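Local coordinates for plasma serine protease inhibitor (Homo sapiens, PDB 3DY0), which inhibits serine proteases in plasma and other body fluids in a heparin-dependent manner, inactivating them by irreversible binding to the active-site serine, at residues M38-L43 with S309-K314; M42-A47 with Q54-L59; G94-T99 with N137-K142; D150-L155 with V160-N165. One frame throughout, in Å; residues are numbered along the deposited sequence.

Contact 1 (M38-L43 with S309-K314); sequences MSLAML and SEMVHK
Leu-40 and Leu-43 sit one turn apart on helix 33-45, which packs against strand 307-319 at a distance: the CA atoms of Leu-40 and Met-311 are 9.7 Å apart, and no hydrogen bond joins the two segments. A single side chain bridges the gap. Met-311 leaves the strand with CG anti to its backbone N (chi1 -173°) and stays extended through SD, then bends at the last torsion (chi3 -74°), which brings CE to the two leucines. CE lies 3.8 Å from Leu-40 CD2 and 4.1 Å from Leu-43 CD2, so the methyl at the end of the thioether chain meets one branch of each leucine. Met-311 and Leu-40 meet nearly at right angles. All three residues are buried, and the interaction is purely apolar. Beside it runs strand 323-335, whose Thr-332 touches Met-311 and whose Phe-334 touches Leu-43; the backbone N of Met-311 is bound by Glu-279 OE2. This is the hydrophobic core of the serpin fold, where helix B underlies the large sheet A, here with the cleaved reactive centre loop inserted as the strand next to 307-319.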
loop_
_atom_site.group_PDB
_atom_site.type_symbol
_atom_site.label_atom_id
_atom_site.label_comp_id
_atom_site.label_asym_id
_atom_site.label_seq_id
_atom_site.Cartn_x
_atom_site.Cartn_y
_atom_site.Cartn_z
ATOM N N MET A 38 -1.449 -8.748 -0.862
ATOM C CA MET A 38 -0.665 -9.832 -1.448
ATOM C C MET A 38 0.037 -10.585 -0.318
ATOM O O MET A 38 0.085 -11.812 -0.316
ATOM C CB MET A 38 0.354 -9.295 -2.463
ATOM C CG MET A 38 1.232 -10.381 -3.080
ATOM S SD MET A 38 2.068 -9.876 -4.597
ATOM C CE MET A 38 0.705 -9.965 -5.766
ATOM N N SER A 39 0.548 -9.848 0.668
ATOM C CA SER A 39 1.225 -10.485 1.798
ATOM C C SER A 39 0.268 -11.370 2.588
ATOM O O SER A 39 0.626 -12.473 2.994
ATOM C CB SER A 39 1.828 -9.427 2.728
ATOM O OG SER A 39 2.863 -8.709 2.078
ATOM N N LEU A 40 -0.949 -10.882 2.806
ATOM C CA LEU A 40 -1.948 -11.649 3.539
ATOM C C LEU A 40 -2.385 -12.875 2.734
ATOM O O LEU A 40 -2.627 -13.946 3.297
ATOM C CB LEU A 40 -3.153 -10.763 3.865
ATOM C CG LEU A 40 -2.935 -9.800 5.035
ATOM C CD1 LEU A 40 -4.105 -8.832 5.126
ATOM C CD2 LEU A 40 -2.800 -10.592 6.335
ATOM N N ALA A 41 -2.491 -12.719 1.416
ATOM C CA ALA A 41 -2.873 -13.836 0.560
ATOM C C ALA A 41 -1.802 -14.930 0.629
ATOM O O ALA A 41 -2.118 -16.116 0.717
ATOM C CB ALA A 41 -3.046 -13.358 -0.876
ATOM N N MET A 42 -0.533 -14.537 0.582
ATOM C CA MET A 42 0.549 -15.512 0.670
ATOM C C MET A 42 0.524 -16.182 2.039
ATOM O O MET A 42 0.720 -17.393 2.159
ATOM C CB MET A 42 1.904 -14.830 0.446
ATOM C CG MET A 42 2.104 -14.349 -0.984
ATOM S SD MET A 42 3.772 -13.747 -1.315
ATOM C CE MET A 42 3.849 -12.332 -0.178
ATOM N N LEU A 43 0.278 -15.387 3.072
ATOM C CA LEU A 43 0.223 -15.912 4.429
ATOM C C LEU A 43 -0.876 -16.970 4.547
ATOM O O LEU A 43 -0.698 -17.981 5.228
ATOM C CB LEU A 43 -0.027 -14.772 5.423
ATOM C CG LEU A 43 -0.103 -15.122 6.912
ATOM C CD1 LEU A 43 1.181 -15.823 7.353
ATOM C CD2 LEU A 43 -0.315 -13.848 7.718
ATOM N N SER A 309 5.169 -12.841 14.533
ATOM C CA SER A 309 5.477 -11.895 15.601
ATOM C C SER A 309 5.057 -10.494 15.192
ATOM O O SER A 309 4.534 -9.728 16.002
ATOM C CB SER A 309 6.974 -11.922 15.925
ATOM O OG SER A 309 7.765 -11.746 14.764
ATOM N N GLU A 310 5.293 -10.154 13.932
ATOM C CA GLU A 310 4.903 -8.842 13.448
ATOM C C GLU A 310 4.857 -8.780 11.929
ATOM O O GLU A 310 5.407 -9.639 11.237
ATOM C CB GLU A 310 5.853 -7.770 14.002
ATOM C CG GLU A 310 7.300 -7.864 13.545
ATOM C CD GLU A 310 8.225 -6.986 14.378
ATOM O OE1 GLU A 310 8.570 -7.384 15.512
ATOM O OE2 GLU A 310 8.599 -5.891 13.909
ATOM N N MET A 311 4.152 -7.777 11.421
ATOM C CA MET A 311 4.047 -7.561 9.986
ATOM C C MET A 311 4.310 -6.079 9.812
ATOM O O MET A 311 3.419 -5.252 10.011
ATOM C CB MET A 311 2.648 -7.903 9.476
ATOM C CG MET A 311 2.547 -7.845 7.957
ATOM S SD MET A 311 0.897 -8.161 7.314
ATOM C CE MET A 311 0.787 -9.924 7.548
ATOM N N VAL A 312 5.542 -5.748 9.445
ATOM C CA VAL A 312 5.936 -4.357 9.264
ATOM C C VAL A 312 5.702 -3.872 7.838
ATOM O O VAL A 312 5.945 -4.598 6.875
ATOM C CB VAL A 312 7.424 -4.155 9.634
ATOM C CG1 VAL A 312 7.647 -4.529 11.094
ATOM C CG2 VAL A 312 8.308 -4.998 8.735
ATOM N N HIS A 313 5.219 -2.639 7.712
ATOM C CA HIS A 313 4.954 -2.044 6.406
ATOM C C HIS A 313 5.588 -0.660 6.366
ATOM O O HIS A 313 5.498 0.099 7.332
ATOM C CB HIS A 313 3.442 -1.903 6.164
ATOM C CG HIS A 313 3.090 -1.438 4.779
ATOM N ND1 HIS A 313 3.203 -2.250 3.672
ATOM C CD2 HIS A 313 2.648 -0.242 4.324
ATOM C CE1 HIS A 313 2.844 -1.576 2.592
ATOM N NE2 HIS A 313 2.503 -0.354 2.960
ATOM N N LYS A 314 6.241 -0.343 5.255
ATOM C CA LYS A 314 6.850 0.967 5.067
ATOM C C LYS A 314 6.502 1.371 3.649
ATOM O O LYS A 314 6.667 0.582 2.719
ATOM C CB LYS A 314 8.370 0.897 5.225
ATOM C CG LYS A 314 9.084 2.225 4.986
ATOM C CD LYS A 314 8.680 3.268 6.011
ATOM C CE LYS A 314 9.437 4.574 5.793
ATOM N NZ LYS A 314 10.911 4.376 5.893
#

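Contact 2 (M42-A47 with Q54-L59); sequences MLSLGA and QILEGL
Ser-44 and Ile-55 mark the close approach of two consecutive helices, 33-45 and 49-58, with their CA atoms 6.5 Å apart and no hydrogen bond between the segments. The pair is helices B and C of the serpin fold, joined by a short turn and packed side against side. Ile-55 makes most of the contact from helix 49-58, and its two branches do different work. CG1 is directed beside the backbone N (chi1 -64°) and carries CD1 outward to Leu-43, where it lies 3.9 Å from both CG and CD2; the two side chains cross at about a right angle. The other branch, CG2, reaches the helix flank itself and stops 4.0 Å from Ser-44 CB. The small serine is consistent with so near an approach of the backbones. Its hydroxyl is turned back on its own helix, where OG is hydrogen-bonded to Ala-41 O, and the same OG packs 4.0 Å from Leu-56 CD2. Leu-56, whose CB does not aim at the first helix, bends its end inward along this serine and also touches Leu-71 of helix 65-81. Where helix 33-45 has given way to the turn, Ala-47 adds one more methyl: its CB stands 4.3 Å from Ile-55 CD1.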
loop_
_atom_site.group_PDB
_atom_site.type_symbol
_atom_site.label_atom_id
_atom_site.label_comp_id
_atom_site.label_asym_id
_atom_site.label_seq_id
_atom_site.Cartn_x
_atom_site.Cartn_y
_atom_site.Cartn_z
ATOM N N MET A 42 -0.533 -14.537 0.582
ATOM C CA MET A 42 0.549 -15.512 0.670
ATOM C C MET A 42 0.524 -16.182 2.039
ATOM O O MET A 42 0.720 -17.393 2.159
ATOM C CB MET A 42 1.904 -14.830 0.446
ATOM C CG MET A 42 2.104 -14.349 -0.984
ATOM S SD MET A 42 3.772 -13.747 -1.315
ATOM C CE MET A 42 3.849 -12.332 -0.178
ATOM N N LEU A 43 0.278 -15.387 3.072
ATOM C CA LEU A 43 0.223 -15.912 4.429
ATOM C C LEU A 43 -0.876 -16.970 4.547
ATOM O O LEU A 43 -0.698 -17.981 5.228
ATOM C CB LEU A 43 -0.027 -14.772 5.423
ATOM C CG LEU A 43 -0.103 -15.122 6.912
ATOM C CD1 LEU A 43 1.181 -15.823 7.353
ATOM C CD2 LEU A 43 -0.315 -13.848 7.718
ATOM N N SER A 44 -2.002 -16.753 3.869
ATOM C CA SER A 44 -3.107 -17.708 3.932
ATOM C C SER A 44 -2.746 -19.065 3.329
ATOM O O SER A 44 -3.360 -20.077 3.667
ATOM C CB SER A 44 -4.361 -17.150 3.236
ATOM O OG SER A 44 -4.285 -17.243 1.821
ATOM N N LEU A 45 -1.747 -19.096 2.452
ATOM C CA LEU A 45 -1.344 -20.351 1.824
ATOM C C LEU A 45 -0.936 -21.399 2.849
ATOM O O LEU A 45 -1.154 -22.596 2.646
ATOM C CB LEU A 45 -0.182 -20.123 0.857
ATOM C CG LEU A 45 -0.501 -19.398 -0.453
ATOM C CD1 LEU A 45 0.801 -19.143 -1.209
ATOM C CD2 LEU A 45 -1.464 -20.238 -1.296
ATOM N N GLY A 46 -0.346 -20.947 3.948
ATOM C CA GLY A 46 0.088 -21.879 4.972
ATOM C C GLY A 46 -0.700 -21.786 6.261
ATOM O O GLY A 46 -0.249 -22.264 7.302
ATOM N N ALA A 47 -1.876 -21.170 6.197
ATOM C CA ALA A 47 -2.720 -21.029 7.377
ATOM C C ALA A 47 -3.825 -22.075 7.364
ATOM O O ALA A 47 -4.186 -22.600 6.311
ATOM C CB ALA A 47 -3.328 -19.634 7.421
ATOM N N GLN A 54 -10.017 -16.050 9.224
ATOM C CA GLN A 54 -9.927 -14.626 9.523
ATOM C C GLN A 54 -9.205 -13.866 8.426
ATOM O O GLN A 54 -9.605 -12.761 8.067
ATOM C CB GLN A 54 -9.203 -14.393 10.845
ATOM C CG GLN A 54 -9.877 -15.020 12.048
ATOM C CD GLN A 54 -9.145 -14.702 13.332
ATOM O OE1 GLN A 54 -7.948 -14.423 13.316
ATOM N NE2 GLN A 54 -9.857 -14.751 14.456
ATOM N N ILE A 55 -8.137 -14.452 7.896
ATOM C CA ILE A 55 -7.385 -13.778 6.842
ATOM C C ILE A 55 -8.218 -13.612 5.573
ATOM O O ILE A 55 -8.257 -12.528 4.991
ATOM C CB ILE A 55 -6.083 -14.531 6.505
ATOM C CG1 ILE A 55 -5.148 -14.519 7.716
ATOM C CG2 ILE A 55 -5.391 -13.869 5.312
ATOM C CD1 ILE A 55 -3.933 -15.411 7.565
ATOM N N LEU A 56 -8.894 -14.674 5.144
ATOM C CA LEU A 56 -9.705 -14.576 3.935
ATOM C C LEU A 56 -10.880 -13.620 4.118
ATOM O O LEU A 56 -11.195 -12.835 3.223
ATOM C CB LEU A 56 -10.206 -15.961 3.513
ATOM C CG LEU A 56 -9.119 -16.982 3.164
ATOM C CD1 LEU A 56 -9.775 -18.265 2.671
ATOM C CD2 LEU A 56 -8.198 -16.419 2.094
ATOM N N GLU A 57 -11.532 -13.677 5.277
ATOM C CA GLU A 57 -12.657 -12.787 5.529
ATOM C C GLU A 57 -12.169 -11.345 5.628
ATOM O O GLU A 57 -12.850 -10.423 5.183
ATOM C CB GLU A 57 -13.386 -13.188 6.814
ATOM C CG GLU A 57 -14.072 -14.542 6.730
ATOM C CD GLU A 57 -14.986 -14.814 7.912
ATOM O OE1 GLU A 57 -15.522 -15.938 8.000
ATOM O OE2 GLU A 57 -15.174 -13.904 8.749
ATOM N N GLY A 58 -10.980 -11.160 6.197
ATOM C CA GLY A 58 -10.420 -9.826 6.327
ATOM C C GLY A 58 -10.118 -9.198 4.979
ATOM O O GLY A 58 -10.174 -7.975 4.817
ATOM N N LEU A 59 -9.794 -10.043 4.005
ATOM C CA LEU A 59 -9.490 -9.587 2.654
ATOM C C LEU A 59 -10.773 -9.291 1.882
ATOM O O LEU A 59 -10.729 -8.783 0.758
ATOM C CB LEU A 59 -8.666 -10.648 1.917
ATOM C CG LEU A 59 -7.206 -10.772 2.364
ATOM C CD1 LEU A 59 -6.549 -11.970 1.695
ATOM C CD2 LEU A 59 -6.464 -9.485 2.015
#

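Contact 3 (G94-T99 with N137-K142); sequences GNALFT and NDYVAK
Ala-96 and Phe-98, on the same face of strand 90-99, both meet one residue of helix 129-143, Tyr-139. Strand and helix run almost antiparallel, at 171°, with the segment axes 11.1 Å apart, a separation that large side chains must span. The tight part is aromatic. Tyr-139 extends toward the strand with CG anti to its backbone N (chi1 172°), and Phe-98 brings its edge to the tyrosine face in a T-shaped stack, ring centroids 5.5 Å apart and planes at 73°. The CZ corner of Phe-98 leads, 3.7 Å from Tyr-139 CD2. Further along the phenol, Ala-96 CB lies 3.8 Å from CE2 and 3.5 Å from OH of Tyr-139. That hydroxyl makes no hydrogen bond to the strand segment but is held by Asp-120 OD1 on the neighbouring strand, which fixes the far end of the ring. The other side of the helix is loose: Asp-138 and Lys-142 are exposed and make no contact with the strand segment, and Asp-138 forms a salt bridge with Lys-134 one turn earlier. In the sheet, Phe-98 also meets the ring of Phe-122. An amphipathic helix laid over strands of sheet A through its apolar side is characteristic of helix F in the serpin fold.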
loop_
_atom_site.group_PDB
_atom_site.type_symbol
_atom_site.label_atom_id
_atom_site.label_comp_id
_atom_site.label_asym_id
_atom_site.label_seq_id
_atom_site.Cartn_x
_atom_site.Cartn_y
_atom_site.Cartn_z
ATOM N N GLY A 94 7.017 -7.805 -6.298
ATOM C CA GLY A 94 7.640 -9.102 -6.094
ATOM C C GLY A 94 7.578 -9.642 -4.680
ATOM O O GLY A 94 7.242 -8.924 -3.736
ATOM N N ASN A 95 7.935 -10.916 -4.544
ATOM C CA ASN A 95 7.898 -11.609 -3.263
ATOM C C ASN A 95 9.142 -12.451 -3.022
ATOM O O ASN A 95 9.762 -12.943 -3.967
ATOM C CB ASN A 95 6.665 -12.504 -3.235
ATOM C CG ASN A 95 5.405 -11.733 -3.529
ATOM O OD1 ASN A 95 5.038 -10.840 -2.772
ATOM N ND2 ASN A 95 4.744 -12.055 -4.640
ATOM N N ALA A 96 9.493 -12.621 -1.753
ATOM C CA ALA A 96 10.666 -13.407 -1.395
ATOM C C ALA A 96 10.522 -13.999 -0.005
ATOM O O ALA A 96 9.876 -13.424 0.870
ATOM C CB ALA A 96 11.916 -12.533 -1.453
ATOM N N LEU A 97 11.120 -15.169 0.183
ATOM C CA LEU A 97 11.109 -15.835 1.476
ATOM C C LEU A 97 12.549 -15.950 1.958
ATOM O O LEU A 97 13.412 -16.448 1.238
ATOM C CB LEU A 97 10.508 -17.241 1.365
ATOM C CG LEU A 97 8.989 -17.408 1.345
ATOM C CD1 LEU A 97 8.644 -18.842 0.964
ATOM C CD2 LEU A 97 8.415 -17.074 2.720
ATOM N N PHE A 98 12.809 -15.456 3.162
ATOM C CA PHE A 98 14.134 -15.563 3.763
ATOM C C PHE A 98 13.929 -16.569 4.884
ATOM O O PHE A 98 13.219 -16.297 5.851
ATOM C CB PHE A 98 14.592 -14.209 4.302
ATOM C CG PHE A 98 14.891 -13.210 3.225
ATOM C CD1 PHE A 98 13.886 -12.392 2.714
ATOM C CD2 PHE A 98 16.170 -13.116 2.686
ATOM C CE1 PHE A 98 14.153 -11.497 1.681
ATOM C CE2 PHE A 98 16.449 -12.228 1.652
ATOM C CZ PHE A 98 15.434 -11.415 1.148
ATOM N N THR A 99 14.547 -17.738 4.751
ATOM C CA THR A 99 14.392 -18.788 5.750
ATOM C C THR A 99 15.702 -19.279 6.346
ATOM O O THR A 99 16.704 -19.423 5.647
ATOM C CB THR A 99 13.660 -20.004 5.157
ATOM O OG1 THR A 99 14.424 -20.536 4.067
ATOM C CG2 THR A 99 12.282 -19.598 4.656
ATOM N N ASN A 137 17.308 -6.034 4.344
ATOM C CA ASN A 137 17.143 -4.610 4.068
ATOM C C ASN A 137 17.818 -4.214 2.759
ATOM O O ASN A 137 17.306 -3.363 2.032
ATOM C CB ASN A 137 17.687 -3.753 5.215
ATOM C CG ASN A 137 16.791 -3.782 6.440
ATOM O OD1 ASN A 137 15.611 -4.112 6.347
ATOM N ND2 ASN A 137 17.343 -3.416 7.593
ATOM N N ASP A 138 18.966 -4.818 2.457
ATOM C CA ASP A 138 19.654 -4.510 1.207
ATOM C C ASP A 138 18.818 -4.992 0.026
ATOM O O ASP A 138 18.770 -4.339 -1.017
ATOM C CB ASP A 138 21.031 -5.182 1.145
ATOM C CG ASP A 138 22.074 -4.470 1.989
ATOM O OD1 ASP A 138 21.837 -3.312 2.393
ATOM O OD2 ASP A 138 23.144 -5.069 2.236
ATOM N N TYR A 139 18.173 -6.146 0.193
ATOM C CA TYR A 139 17.331 -6.710 -0.859
ATOM C C TYR A 139 16.150 -5.786 -1.120
ATOM O O TYR A 139 15.854 -5.463 -2.266
ATOM C CB TYR A 139 16.804 -8.091 -0.451
ATOM C CG TYR A 139 15.765 -8.665 -1.397
ATOM C CD1 TYR A 139 16.136 -9.263 -2.600
ATOM C CD2 TYR A 139 14.408 -8.606 -1.083
ATOM C CE1 TYR A 139 15.177 -9.790 -3.471
ATOM C CE2 TYR A 139 13.443 -9.133 -1.944
ATOM C CZ TYR A 139 13.833 -9.722 -3.132
ATOM O OH TYR A 139 12.878 -10.247 -3.974
ATOM N N VAL A 140 15.475 -5.373 -0.052
ATOM C CA VAL A 140 14.326 -4.483 -0.185
ATOM C C VAL A 140 14.725 -3.147 -0.799
ATOM O O VAL A 140 14.009 -2.604 -1.642
ATOM C CB VAL A 140 13.647 -4.250 1.178
ATOM C CG1 VAL A 140 12.580 -3.163 1.061
ATOM C CG2 VAL A 140 13.015 -5.556 1.658
ATOM N N ALA A 141 15.870 -2.619 -0.379
ATOM C CA ALA A 141 16.346 -1.351 -0.914
ATOM C C ALA A 141 16.632 -1.484 -2.409
ATOM O O ALA A 141 16.318 -0.588 -3.191
ATOM C CB ALA A 141 17.602 -0.910 -0.176
ATOM N N LYS A 142 17.229 -2.603 -2.806
ATOM C CA LYS A 142 17.542 -2.822 -4.209
ATOM C C LYS A 142 16.273 -2.901 -5.052
ATOM O O LYS A 142 16.171 -2.258 -6.102
ATOM C CB LYS A 142 18.343 -4.117 -4.381
ATOM C CG LYS A 142 18.692 -4.437 -5.825
ATOM C CD LYS A 142 19.325 -5.817 -5.946
ATOM C CE LYS A 142 19.617 -6.170 -7.396
ATOM N NZ LYS A 142 20.103 -7.573 -7.543
#

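Contact 4 (D150-L155 with V160-N165)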
loop_
_atom_site.group_PDB
_atom_site.type_symbol
_atom_site.label_atom_id
_atom_site.label_comp_id
_atom_site.label_asym_id
_atom_site.label_seq_id
_atom_site.Cartn_x
_atom_site.Cartn_y
_atom_site.Cartn_z
ATOM N N ASP A 150 16.099 0.347 5.360
ATOM C CA ASP A 150 15.956 -0.140 6.727
ATOM C C ASP A 150 14.544 -0.602 7.090
ATOM O O ASP A 150 14.007 -0.218 8.127
ATOM C CB ASP A 150 16.409 0.947 7.708
ATOM C CG ASP A 150 17.895 1.247 7.602
ATOM O OD1 ASP A 150 18.341 2.252 8.192
ATOM O OD2 ASP A 150 18.619 0.477 6.935
ATOM N N LEU A 151 13.944 -1.435 6.245
ATOM C CA LEU A 151 12.605 -1.937 6.530
ATOM C C LEU A 151 12.590 -2.569 7.919
ATOM O O LEU A 151 11.690 -2.325 8.722
ATOM C CB LEU A 151 12.192 -2.994 5.502
ATOM C CG LEU A 151 10.851 -3.676 5.796
ATOM C CD1 LEU A 151 9.710 -2.667 5.653
ATOM C CD2 LEU A 151 10.650 -4.842 4.844
ATOM N N LEU A 152 13.606 -3.384 8.190
ATOM C CA LEU A 152 13.729 -4.078 9.464
ATOM C C LEU A 152 14.653 -3.348 10.437
ATOM O O LEU A 152 15.757 -2.946 10.077
ATOM C CB LEU A 152 14.271 -5.493 9.235
ATOM C CG LEU A 152 13.481 -6.396 8.283
ATOM C CD1 LEU A 152 14.247 -7.689 8.047
ATOM C CD2 LEU A 152 12.108 -6.681 8.863
ATOM N N LYS A 153 14.188 -3.181 11.670
ATOM C CA LYS A 153 14.974 -2.528 12.710
ATOM C C LYS A 153 14.931 -3.343 13.998
ATOM O O LYS A 153 13.876 -3.831 14.393
ATOM C CB LYS A 153 14.447 -1.114 12.982
ATOM C CG LYS A 153 14.734 -0.121 11.870
ATOM C CD LYS A 153 14.247 1.273 12.237
ATOM C CE LYS A 153 14.585 2.282 11.150
ATOM N NZ LYS A 153 13.906 1.960 9.864
ATOM N N ASN A 154 16.089 -3.482 14.638
ATOM C CA ASN A 154 16.222 -4.222 15.889
ATOM C C ASN A 154 15.498 -5.570 15.826
ATOM O O ASN A 154 14.687 -5.896 16.694
ATOM C CB ASN A 154 15.678 -3.379 17.047
ATOM C CG ASN A 154 16.145 -3.876 18.401
ATOM O OD1 ASN A 154 17.341 -4.074 18.624
ATOM N ND2 ASN A 154 15.205 -4.069 19.317
ATOM N N LEU A 155 15.815 -6.350 14.797
ATOM C CA LEU A 155 15.210 -7.659 14.574
ATOM C C LEU A 155 15.211 -8.574 15.796
ATOM O O LEU A 155 16.236 -8.760 16.448
ATOM C CB LEU A 155 15.913 -8.357 13.406
ATOM C CG LEU A 155 15.327 -9.687 12.922
ATOM C CD1 LEU A 155 13.866 -9.505 12.539
ATOM C CD2 LEU A 155 16.132 -10.187 11.734
ATOM N N VAL A 160 12.676 -16.883 12.407
ATOM C CA VAL A 160 13.054 -18.081 11.670
ATOM C C VAL A 160 12.743 -17.937 10.184
ATOM O O VAL A 160 13.383 -18.564 9.341
ATOM C CB VAL A 160 12.326 -19.324 12.225
ATOM C CG1 VAL A 160 12.715 -19.539 13.678
ATOM C CG2 VAL A 160 10.821 -19.156 12.098
ATOM N N VAL A 161 11.756 -17.102 9.874
ATOM C CA VAL A 161 11.357 -16.860 8.495
ATOM C C VAL A 161 10.817 -15.446 8.364
ATOM O O VAL A 161 10.125 -14.958 9.252
ATOM C CB VAL A 161 10.209 -17.807 8.039
ATOM C CG1 VAL A 161 9.836 -17.510 6.588
ATOM C CG2 VAL A 161 10.620 -19.267 8.204
ATOM N N ILE A 162 11.155 -14.787 7.265
ATOM C CA ILE A 162 10.620 -13.459 6.996
ATOM C C ILE A 162 10.170 -13.473 5.548
ATOM O O ILE A 162 10.953 -13.756 4.638
ATOM C CB ILE A 162 11.654 -12.328 7.210
ATOM C CG1 ILE A 162 12.030 -12.252 8.695
ATOM C CG2 ILE A 162 11.053 -10.988 6.754
ATOM C CD1 ILE A 162 12.941 -11.084 9.056
ATOM N N MET A 163 8.885 -13.194 5.347
ATOM C CA MET A 163 8.300 -13.165 4.014
ATOM C C MET A 163 8.218 -11.710 3.603
ATOM O O MET A 163 7.683 -10.884 4.341
ATOM C CB MET A 163 6.908 -13.793 4.046
ATOM C CG MET A 163 6.195 -13.786 2.711
ATOM S SD MET A 163 4.684 -14.756 2.809
ATOM C CE MET A 163 3.720 -13.746 3.937
ATOM N N VAL A 164 8.753 -11.405 2.429
ATOM C CA VAL A 164 8.778 -10.034 1.944
ATOM C C VAL A 164 8.030 -9.793 0.647
ATOM O O VAL A 164 8.078 -10.605 -0.276
ATOM C CB VAL A 164 10.242 -9.571 1.716
ATOM C CG1 VAL A 164 10.271 -8.178 1.078
ATOM C CG2 VAL A 164 11.004 -9.590 3.031
ATOM N N ASN A 165 7.309 -8.679 0.607
ATOM C CA ASN A 165 6.650 -8.249 -0.615
ATOM C C ASN A 165 7.134 -6.827 -0.810
ATOM O O ASN A 165 7.298 -6.082 0.156
ATOM C CB ASN A 165 5.125 -8.217 -0.527
ATOM C CG ASN A 165 4.507 -7.468 -1.708
ATOM O OD1 ASN A 165 4.338 -6.250 -1.667
ATOM N ND2 ASN A 165 4.211 -8.193 -2.781
#
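Ile-162 carries its CG1 branch beside the backbone N (chi1 -66°) and extends it fully, so that CD1 stands out from the strand toward Leu-152 and Leu-155. Leu-152 answers with CG likewise beside its backbone N (chi1 -57°), whereas Leu-155 uses the other common setting, CG anti to N; both routes bring a CD1 methyl up to the same Ile-162 CD1. In the serpin fold this is the link from helix F, 129-143, to the central strand 159-172 of sheet A, lying back over the face of that sheet. Its backbone stays well clear: the CA atoms of Leu-152 and Ile-162, the nearest pair, are 10.2 Å apart, and no hydrogen bond crosses. The contact is thus made tip to tip, with Ile-162 CD1 3.8 Å from Leu-152 CD1 and 3.9 Å from Leu-155 CD1. All three side chains are buried, and Ile-136 of helix 129-143 touches both Leu-152 and Ile-162. Leu-152 also touches Ile-333, on the strand formed by the inserted reactive centre loop, so the link overlies the inserted strand as well. At the start of the strand segment Val-160 and Val-161 both face Phe-334 in a classic beta bulge. The outer side of the link is polar and exposed, and there Lys-153 curls back over its own loop: NZ donates to Asp-150 O at 2.8 Å, with a C=O to N angle of 142° and the donor tilted somewhat from the carbonyl plane.

In the fold
All four contacts are buried; contact 1 lies nearest the centre of the chain, its centre about 10 Å away against about 16 Å for the others, while contacts 3 and 4 have an exposed outer side. Contacts 1 and 2 share helix 33-45: one sets it against sheet A, the other against the next helix, where a small serine lies at the closest approach. Contacts 3 and 4 work on the opposite face of the sheet, on the adjacent strands 90-99 and 159-172, which pair through Ala-96 O and Val-164 N. Aliphatic groups dominate contacts 1, 2 and 4; contact 3 alone uses an aromatic pair. Asn-95 meets Met-38 and Met-42, and Asn-165 meets Met-38.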